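Local coordinates for serpin (Taeniopygia guttata, PDB 5HGC), which probably inhibits serine proteases and binds the steroid hormone cortisol, at residues 148-151 with 152-156. Residues are numbered along the deposited sequence; the frame is centred on the assembly and turned at random.
Sequences RKTH and GKITN
Thr150 grips the chain that follows it through two backbone amides. Its carbonyl O accepts the N-H of Lys153 at 2.9 Å, in a nearly straight bond of 164° whose donor sits above the carbonyl plane. This bond closes a type I' beta turn from Thr150 to Lys153. Lys153 CG lies against Thr150 O at 3.3 Å. The hydroxyl OG1 of Thr150 takes the N-H of Ile154 at 2.8 Å, more bent at 142°. OG1 stands between the backbone N and the carbonyl carbon (chi1 66°), where it is also hydrogen-bonded to Ile146 O, one turn back in the helix. The hydroxyl of buried Thr150 thus ties the last helical turn to the chain leaving it. Replacing this threonine by alanine would probably leave the Ile154 amide without its side-chain acceptor and remove the link to Ile146 O.

Thr150 CG2 lies 4.0 Å from Ile154 CB and 4.1 Å from CD1, the two side chains crossing at about a right angle.

A Schellman motif ends helix 135-149, with His151 (positive phi) as C-prime residue and Gly152 N directed to Glu147 O. Gly152 also has positive phi, and a side chain here would collide with His151 O.

The turn starts the loop to strand 167-176. Thr150 rests on Phe172 of that strand and Met100 of strand 100-106, while Ile154 packs on Lys320 and Ser322 of strand 316-325.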
ATOM      1  N   ARG A 148       6.746   8.682  16.584  1.00 34.90           N
ATOM      2  CA  ARG A 148       5.763   9.258  17.466  1.00 39.65           C
ATOM      3  C   ARG A 148       4.400   9.240  16.772  1.00 37.85           C
ATOM      4  O   ARG A 148       3.364   8.967  17.393  1.00 38.34           O
ATOM      5  CB  ARG A 148       6.185  10.673  17.879  1.00 42.40           C
ATOM      6  CG  ARG A 148       5.327  11.216  18.982  1.00 49.63           C
ATOM      7  CD  ARG A 148       6.017  12.269  19.818  1.00 61.46           C
ATOM      8  NE  ARG A 148       5.113  12.632  20.916  1.00 72.35           N
ATOM      9  CZ  ARG A 148       5.336  13.545  21.868  1.00 82.48           C
ATOM     10  NH1 ARG A 148       6.469  14.271  21.941  1.00 79.34           N
ATOM     11  NH2 ARG A 148       4.385  13.733  22.774  1.00 85.51           N
ATOM     12  N   LYS A 149       4.439   9.504  15.470  1.00 37.42           N
ATOM     13  CA  LYS A 149       3.273   9.627  14.605  1.00 35.19           C
ATOM     14  C   LYS A 149       2.580   8.244  14.515  1.00 35.86           C
ATOM     15  O   LYS A 149       1.365   8.168  14.400  1.00 34.71           O
ATOM     16  CB  LYS A 149       3.764  10.162  13.235  1.00 35.48           C
ATOM     17  CG  LYS A 149       2.901  11.131  12.435  1.00 43.02           C
ATOM     18  CD  LYS A 149       2.017  12.065  13.243  1.00 48.07           C
ATOM     19  CE  LYS A 149       1.347  13.111  12.359  1.00 60.08           C
ATOM     20  NZ  LYS A 149       0.202  12.789  11.439  1.00 60.63           N
ATOM     21  N   THR A 150       3.346   7.158  14.644  1.00 34.70           N
ATOM     22  CA  THR A 150       2.817   5.815  14.403  1.00 35.03           C
ATOM     23  C   THR A 150       2.648   5.058  15.701  1.00 38.40           C
ATOM     24  O   THR A 150       2.554   3.836  15.701  1.00 42.01           O
ATOM     25  CB  THR A 150       3.648   4.964  13.380  1.00 30.89           C
ATOM     26  OG1 THR A 150       4.942   4.674  13.896  1.00 27.52           O
ATOM     27  CG2 THR A 150       3.785   5.658  12.024  1.00 28.98           C
ATOM     28  N   HIS A 151       2.582   5.798  16.805  1.00 41.74           N
ATOM     29  CA  HIS A 151       2.487   5.218  18.166  1.00 42.24           C
ATOM     30  C   HIS A 151       3.459   4.062  18.369  1.00 41.35           C
ATOM     31  O   HIS A 151       3.127   3.080  18.997  1.00 46.15           O
ATOM     32  CB  HIS A 151       1.033   4.869  18.539  1.00 40.81           C
ATOM     33  CG  HIS A 151       0.138   6.070  18.598  1.00 46.02           C
ATOM     34  ND1 HIS A 151      -1.228   5.988  18.506  1.00 53.97           N
ATOM     35  CD2 HIS A 151       0.422   7.394  18.699  1.00 50.54           C
ATOM     36  CE1 HIS A 151      -1.750   7.204  18.569  1.00 52.65           C
ATOM     37  NE2 HIS A 151      -0.770   8.075  18.687  1.00 45.16           N
ATOM     38  N   GLY A 152       4.651   4.193  17.794  1.00 34.75           N
ATOM     39  CA  GLY A 152       5.689   3.257  18.035  1.00 31.87           C
ATOM     40  C   GLY A 152       5.816   2.244  16.953  1.00 36.79           C
ATOM     41  O   GLY A 152       6.864   1.655  16.832  1.00 44.55           O
ATOM     42  N   LYS A 153       4.800   2.087  16.108  1.00 42.02           N
ATOM     43  CA  LYS A 153       4.753   0.982  15.105  1.00 41.71           C
ATOM     44  C   LYS A 153       5.755   1.023  13.977  1.00 41.71           C
ATOM     45  O   LYS A 153       6.033  -0.007  13.385  1.00 45.36           O
ATOM     46  CB  LYS A 153       3.348   0.818  14.532  1.00 38.37           C
ATOM     47  CG  LYS A 153       2.277   0.577  15.597  1.00 44.40           C
ATOM     48  CD  LYS A 153       2.454  -0.748  16.364  1.00 50.98           C
ATOM     49  CE  LYS A 153       1.311  -0.930  17.365  1.00 58.77           C
ATOM     50  NZ  LYS A 153       1.343  -2.255  18.037  1.00 61.59           N
ATOM     51  N   ILE A 154       6.257   2.207  13.647  1.00 39.92           N
ATOM     52  CA  ILE A 154       7.251   2.356  12.595  1.00 38.42           C
ATOM     53  C   ILE A 154       8.317   3.284  13.146  1.00 44.28           C
ATOM     54  O   ILE A 154       7.996   4.386  13.609  1.00 42.27           O
ATOM     55  CB  ILE A 154       6.702   3.002  11.313  1.00 34.07           C
ATOM     56  CG1 ILE A 154       5.599   2.166  10.686  1.00 36.67           C
ATOM     57  CG2 ILE A 154       7.823   3.163  10.286  1.00 31.80           C
ATOM     58  CD1 ILE A 154       5.018   2.760   9.395  1.00 35.35           C
ATOM     59  N   THR A 155       9.570   2.833  13.088  1.00 48.26           N
ATOM     60  CA  THR A 155      10.729   3.633  13.512  1.00 56.05           C
ATOM     61  C   THR A 155      11.714   3.614  12.322  1.00 59.66           C
ATOM     62  O   THR A 155      11.514   2.883  11.334  1.00 61.04           O
ATOM     63  CB  THR A 155      11.382   2.998  14.762  1.00 55.19           C
ATOM     64  OG1 THR A 155      11.718   1.656  14.438  1.00 57.05           O
ATOM     65  CG2 THR A 155      10.430   2.928  15.986  1.00 44.73           C
ATOM     66  N   ASN A 156      12.778   4.394  12.404  1.00 61.30           N
ATOM     67  CA  ASN A 156      13.884   4.283  11.408  1.00 67.39           C
ATOM     68  C   ASN A 156      13.495   4.368   9.953  1.00 64.01           C
ATOM     69  O   ASN A 156      14.012   3.576   9.147  1.00 73.75           O
ATOM     70  CB  ASN A 156      14.730   3.000  11.560  1.00 71.15           C
ATOM     71  CG  ASN A 156      15.364   2.857  12.931  1.00 85.86           C
ATOM     72  OD1 ASN A 156      15.688   3.849  13.611  1.00 85.52           O
ATOM     73  ND2 ASN A 156      15.558   1.604  13.348  1.00 82.87           N
TER